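PDB 1DYS: endoglucanase from Humicola insolens, which hydrolyses internal beta-1,4-glucosidic linkages in cellulose as a family 6 glycoside hydrolase, contributing to the recycling of plant biomass. Local coordinates for residues K310-G322 and A327-T339. Sequence-based numbering, arbitrary orientation.
Sequences KPGGESDGQCGMG and AGMWFDAYAQMLT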
loop_
_atom_site.group_PDB
_atom_site.type_symbol
_atom_site.label_atom_id
_atom_site.label_comp_id
_atom_site.label_asym_id
_atom_site.label_seq_id
_atom_site.Cartn_x
_atom_site.Cartn_y
_atom_site.Cartn_z
ATOM N N LYS A 310 4.800 -13.770 -9.354
ATOM C CA LYS A 310 4.215 -12.434 -9.492
ATOM C C LYS A 310 3.106 -12.480 -10.522
ATOM O O LYS A 310 3.286 -13.048 -11.613
ATOM C CB LYS A 310 5.319 -11.531 -10.063
ATOM C CG LYS A 310 4.913 -10.190 -10.623
ATOM C CD LYS A 310 4.503 -9.197 -9.540
ATOM C CE LYS A 310 3.849 -8.015 -10.261
ATOM N NZ LYS A 310 3.633 -6.894 -9.264
ATOM N N PRO A 311 2.000 -11.857 -10.270
ATOM C CA PRO A 311 0.887 -11.781 -11.245
ATOM C C PRO A 311 1.168 -10.712 -12.289
ATOM O O PRO A 311 0.965 -9.530 -11.971
ATOM C CB PRO A 311 -0.386 -11.456 -10.458
ATOM C CG PRO A 311 0.071 -11.774 -9.032
ATOM C CD PRO A 311 1.529 -11.319 -8.997
ATOM N N GLY A 312 1.662 -11.040 -13.474
ATOM C CA GLY A 312 2.023 -10.058 -14.469
ATOM C C GLY A 312 0.763 -9.320 -14.932
ATOM O O GLY A 312 -0.203 -9.957 -15.355
ATOM N N GLY A 313 0.873 -7.999 -14.806
ATOM C CA GLY A 313 -0.241 -7.099 -15.094
ATOM C C GLY A 313 -0.522 -6.286 -13.818
ATOM O O GLY A 313 -1.000 -5.154 -13.905
ATOM N N GLU A 314 -0.146 -6.819 -12.657
ATOM C CA GLU A 314 -0.231 -6.010 -11.422
ATOM C C GLU A 314 1.005 -5.117 -11.353
ATOM O O GLU A 314 2.099 -5.636 -11.453
ATOM C CB GLU A 314 -0.193 -6.973 -10.204
ATOM C CG GLU A 314 -1.530 -7.657 -10.017
ATOM C CD GLU A 314 -1.730 -8.524 -8.801
ATOM O OE1 GLU A 314 -0.823 -8.571 -7.945
ATOM O OE2 GLU A 314 -2.786 -9.192 -8.682
ATOM N N SER A 315 0.862 -3.807 -11.239
ATOM C CA SER A 315 2.009 -2.924 -11.255
ATOM C C SER A 315 2.984 -3.183 -10.117
ATOM O O SER A 315 2.614 -3.547 -9.004
ATOM C CB SER A 315 1.512 -1.485 -11.214
ATOM O OG SER A 315 2.546 -0.527 -11.265
ATOM N N ASP A 316 4.242 -2.916 -10.431
ATOM C CA ASP A 316 5.295 -2.945 -9.442
ATOM C C ASP A 316 5.346 -1.625 -8.633
ATOM O O ASP A 316 6.008 -1.596 -7.601
ATOM C CB ASP A 316 6.656 -3.151 -10.099
ATOM C CG ASP A 316 6.750 -4.521 -10.766
ATOM O OD1 ASP A 316 6.268 -5.482 -10.144
ATOM O OD2 ASP A 316 7.303 -4.516 -11.889
ATOM N N GLY A 317 4.769 -0.573 -9.224
ATOM C CA GLY A 317 4.820 0.770 -8.604
ATOM C C GLY A 317 4.592 1.798 -9.711
ATOM O O GLY A 317 4.547 1.426 -10.891
ATOM N N GLN A 318 4.535 3.086 -9.389
ATOM C CA GLN A 318 4.295 4.134 -10.370
ATOM C C GLN A 318 5.626 4.547 -10.992
ATOM O O GLN A 318 6.190 5.593 -10.688
ATOM C CB GLN A 318 3.612 5.332 -9.715
ATOM C CG GLN A 318 2.385 4.998 -8.924
ATOM C CD GLN A 318 1.749 6.217 -8.255
ATOM O OE1 GLN A 318 1.902 6.282 -7.046
ATOM N NE2 GLN A 318 1.155 6.988 -9.153
ATOM N N CYS A 319 6.133 3.649 -11.846
ATOM C CA CYS A 319 7.462 3.793 -12.386
ATOM C C CYS A 319 7.595 2.855 -13.584
ATOM O O CYS A 319 6.677 2.082 -13.870
ATOM C CB CYS A 319 8.481 3.436 -11.304
ATOM S SG CYS A 319 8.224 2.117 -10.121
ATOM N N GLY A 320 8.719 3.021 -14.270
ATOM C CA GLY A 320 9.114 2.135 -15.326
ATOM C C GLY A 320 8.510 2.210 -16.690
ATOM O O GLY A 320 9.212 2.087 -17.713
ATOM N N MET A 321 7.203 2.330 -16.763
ATOM C CA MET A 321 6.463 2.332 -18.012
ATOM C C MET A 321 5.376 3.378 -17.836
ATOM O O MET A 321 4.810 3.522 -16.753
ATOM C CB MET A 321 5.956 0.946 -18.374
ATOM C CG MET A 321 5.348 0.895 -19.773
ATOM S SD MET A 321 4.839 -0.754 -20.280
ATOM C CE MET A 321 3.100 -0.484 -20.631
ATOM N N GLY A 322 5.240 4.218 -18.855
ATOM C CA GLY A 322 4.267 5.313 -18.793
ATOM C C GLY A 322 2.877 4.787 -18.474
ATOM O O GLY A 322 2.446 3.781 -19.048
ATOM N N ALA A 327 1.924 0.046 -6.677
ATOM C CA ALA A 327 2.187 -1.365 -6.557
ATOM C C ALA A 327 0.913 -2.136 -6.255
ATOM O O ALA A 327 0.124 -1.813 -5.371
ATOM C CB ALA A 327 3.233 -1.708 -5.500
ATOM N N GLY A 328 0.713 -3.205 -6.997
ATOM C CA GLY A 328 -0.406 -4.098 -6.898
ATOM C C GLY A 328 -1.630 -3.658 -7.698
ATOM O O GLY A 328 -2.520 -4.488 -7.792
ATOM N N MET A 329 -1.675 -2.443 -8.239
ATOM C CA MET A 329 -2.831 -1.974 -9.002
ATOM C C MET A 329 -2.734 -2.533 -10.429
ATOM O O MET A 329 -1.629 -2.690 -10.931
ATOM C CB MET A 329 -2.784 -0.450 -8.995
ATOM C CG MET A 329 -3.908 0.384 -8.474
ATOM S SD MET A 329 -4.491 0.048 -6.820
ATOM C CE MET A 329 -4.071 1.560 -5.951
ATOM N N TRP A 330 -3.859 -2.888 -11.024
ATOM C CA TRP A 330 -3.854 -3.457 -12.364
ATOM C C TRP A 330 -3.398 -2.429 -13.387
ATOM O O TRP A 330 -3.757 -1.252 -13.370
ATOM C CB TRP A 330 -5.269 -3.934 -12.679
ATOM C CG TRP A 330 -5.248 -4.744 -13.942
ATOM C CD1 TRP A 330 -5.749 -4.424 -15.150
ATOM C CD2 TRP A 330 -4.697 -6.068 -14.053
ATOM N NE1 TRP A 330 -5.552 -5.457 -16.068
ATOM C CE2 TRP A 330 -4.914 -6.476 -15.374
ATOM C CE3 TRP A 330 -4.041 -6.940 -13.184
ATOM C CZ2 TRP A 330 -4.499 -7.711 -15.877
ATOM C CZ3 TRP A 330 -3.640 -8.182 -13.648
ATOM C CH2 TRP A 330 -3.853 -8.556 -14.999
ATOM N N PHE A 331 -2.521 -2.869 -14.281
ATOM C CA PHE A 331 -1.882 -2.040 -15.293
ATOM C C PHE A 331 -2.161 -2.724 -16.634
ATOM O O PHE A 331 -1.327 -3.511 -17.095
ATOM C CB PHE A 331 -0.384 -1.947 -14.973
ATOM C CG PHE A 331 0.453 -1.040 -15.838
ATOM C CD1 PHE A 331 -0.112 -0.248 -16.828
ATOM C CD2 PHE A 331 1.820 -0.951 -15.623
ATOM C CE1 PHE A 331 0.664 0.597 -17.609
ATOM C CE2 PHE A 331 2.613 -0.123 -16.399
ATOM C CZ PHE A 331 2.025 0.645 -17.385
ATOM N N ASP A 332 -3.373 -2.435 -17.149
ATOM C CA ASP A 332 -3.810 -3.223 -18.306
ATOM C C ASP A 332 -2.975 -3.075 -19.549
ATOM O O ASP A 332 -2.815 -4.082 -20.257
ATOM C CB ASP A 332 -5.308 -2.974 -18.529
ATOM C CG ASP A 332 -5.900 -4.089 -19.375
ATOM O OD1 ASP A 332 -6.004 -5.200 -18.820
ATOM O OD2 ASP A 332 -6.263 -3.827 -20.549
ATOM N N ALA A 333 -2.362 -1.915 -19.837
ATOM C CA ALA A 333 -1.499 -1.849 -21.009
ATOM C C ALA A 333 -0.273 -2.778 -20.856
ATOM O O ALA A 333 0.257 -3.260 -21.852
ATOM C CB ALA A 333 -1.035 -0.409 -21.207
ATOM N N TYR A 334 0.158 -2.914 -19.607
ATOM C CA TYR A 334 1.286 -3.812 -19.357
ATOM C C TYR A 334 0.861 -5.265 -19.578
ATOM O O TYR A 334 1.661 -6.009 -20.161
ATOM C CB TYR A 334 1.848 -3.541 -17.971
ATOM C CG TYR A 334 3.215 -4.122 -17.742
ATOM C CD1 TYR A 334 3.330 -5.474 -17.428
ATOM C CD2 TYR A 334 4.372 -3.383 -17.807
ATOM C CE1 TYR A 334 4.568 -6.060 -17.194
ATOM C CE2 TYR A 334 5.614 -3.927 -17.574
ATOM C CZ TYR A 334 5.698 -5.279 -17.265
ATOM O OH TYR A 334 6.933 -5.831 -17.055
ATOM N N ALA A 335 -0.332 -5.607 -19.091
ATOM C CA ALA A 335 -0.884 -6.930 -19.314
ATOM C C ALA A 335 -1.065 -7.211 -20.814
ATOM O O ALA A 335 -0.670 -8.297 -21.263
ATOM C CB ALA A 335 -2.224 -7.101 -18.624
ATOM N N GLN A 336 -1.487 -6.242 -21.593
ATOM C CA GLN A 336 -1.564 -6.424 -23.055
ATOM C C GLN A 336 -0.179 -6.663 -23.614
ATOM O O GLN A 336 0.051 -7.588 -24.416
ATOM C CB GLN A 336 -2.264 -5.196 -23.695
ATOM C CG GLN A 336 -3.733 -5.113 -23.308
ATOM C CD GLN A 336 -4.332 -3.838 -23.885
ATOM O OE1 GLN A 336 -4.160 -3.627 -25.098
ATOM N NE2 GLN A 336 -4.967 -3.027 -23.061
ATOM N N MET A 337 0.855 -5.934 -23.193
ATOM C CA MET A 337 2.217 -6.126 -23.632
ATOM C C MET A 337 2.739 -7.526 -23.334
ATOM O O MET A 337 3.347 -8.242 -24.152
ATOM C CB MET A 337 3.152 -5.046 -23.068
ATOM C CG MET A 337 4.627 -5.358 -23.283
ATOM S SD MET A 337 5.786 -4.524 -22.173
ATOM C CE MET A 337 5.351 -5.410 -20.664
ATOM N N LEU A 338 2.469 -8.005 -22.096
ATOM C CA LEU A 338 2.957 -9.335 -21.735
ATOM C C LEU A 338 2.290 -10.388 -22.654
ATOM O O LEU A 338 2.932 -11.400 -22.929
ATOM C CB LEU A 338 2.648 -9.695 -20.288
ATOM C CG LEU A 338 3.440 -8.895 -19.220
ATOM C CD1 LEU A 338 2.766 -9.160 -17.881
ATOM C CD2 LEU A 338 4.919 -9.198 -19.227
ATOM N N THR A 339 1.069 -10.105 -23.065
ATOM C CA THR A 339 0.337 -11.072 -23.893
ATOM C C THR A 339 0.903 -11.078 -25.305
ATOM O O THR A 339 1.249 -12.135 -25.808
ATOM C CB THR A 339 -1.140 -10.679 -23.955
ATOM O OG1 THR A 339 -1.753 -10.650 -22.653
ATOM C CG2 THR A 339 -1.916 -11.717 -24.774
#
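G313 and W330 meet where the loop leaving the last parallel strand, 303-307, of this family 6 barrel doubles back against the chain entering its C-terminal helix. A single beta bridge, E314 with W330, joins the two backbones. F331 N donates to G313 O, S315 N to M329 O at 2.7 Å, and G328 N to S315 O; the middle bond is almost straight (178°).

A type II turn from P311 to E314 brings G313 under the indole, its CA 4.1 Å from the centroid of the six-membered ring and over the face. Only glycine suits this place, because a CB would clash with W330 CH2 and jam against the preceding carbonyl. The indole NE1 gives an in-plane bond to the anti lone pair of D332 OD1, which fixes the ring's rotation. Replacing W330 by an alanine is likely to uncover G313 and take the indole donor from D332 OD1, which would keep T24.

M321 suits its place because a long, flexible thioether can run alongside F331 and still reach Y334. M321 CB lies 4.0 Å from F331 CE2. With CG anti to the backbone N (chi1 -172°), the chain runs out past F331, M321 CG lying near F331 CZ. M321 SD then makes oblique Met-aromatic contacts with both rings, 3.6 Å from Y334 CD2, and the bend at the last torsion brings M321 CE to F331 CZ, oblique to the ring.

K310 and E314, probable substrate-binding residues, emerge from this same loop. E314 OE2 pairs with K20, while its CG packs near W330 CE3. D316 OD2 accepts from N284 N and pairs with R269. K310 NZ approaches E314 O from above the carbonyl plane and makes a salt bridge to D316 OD1 at 3.1 Å.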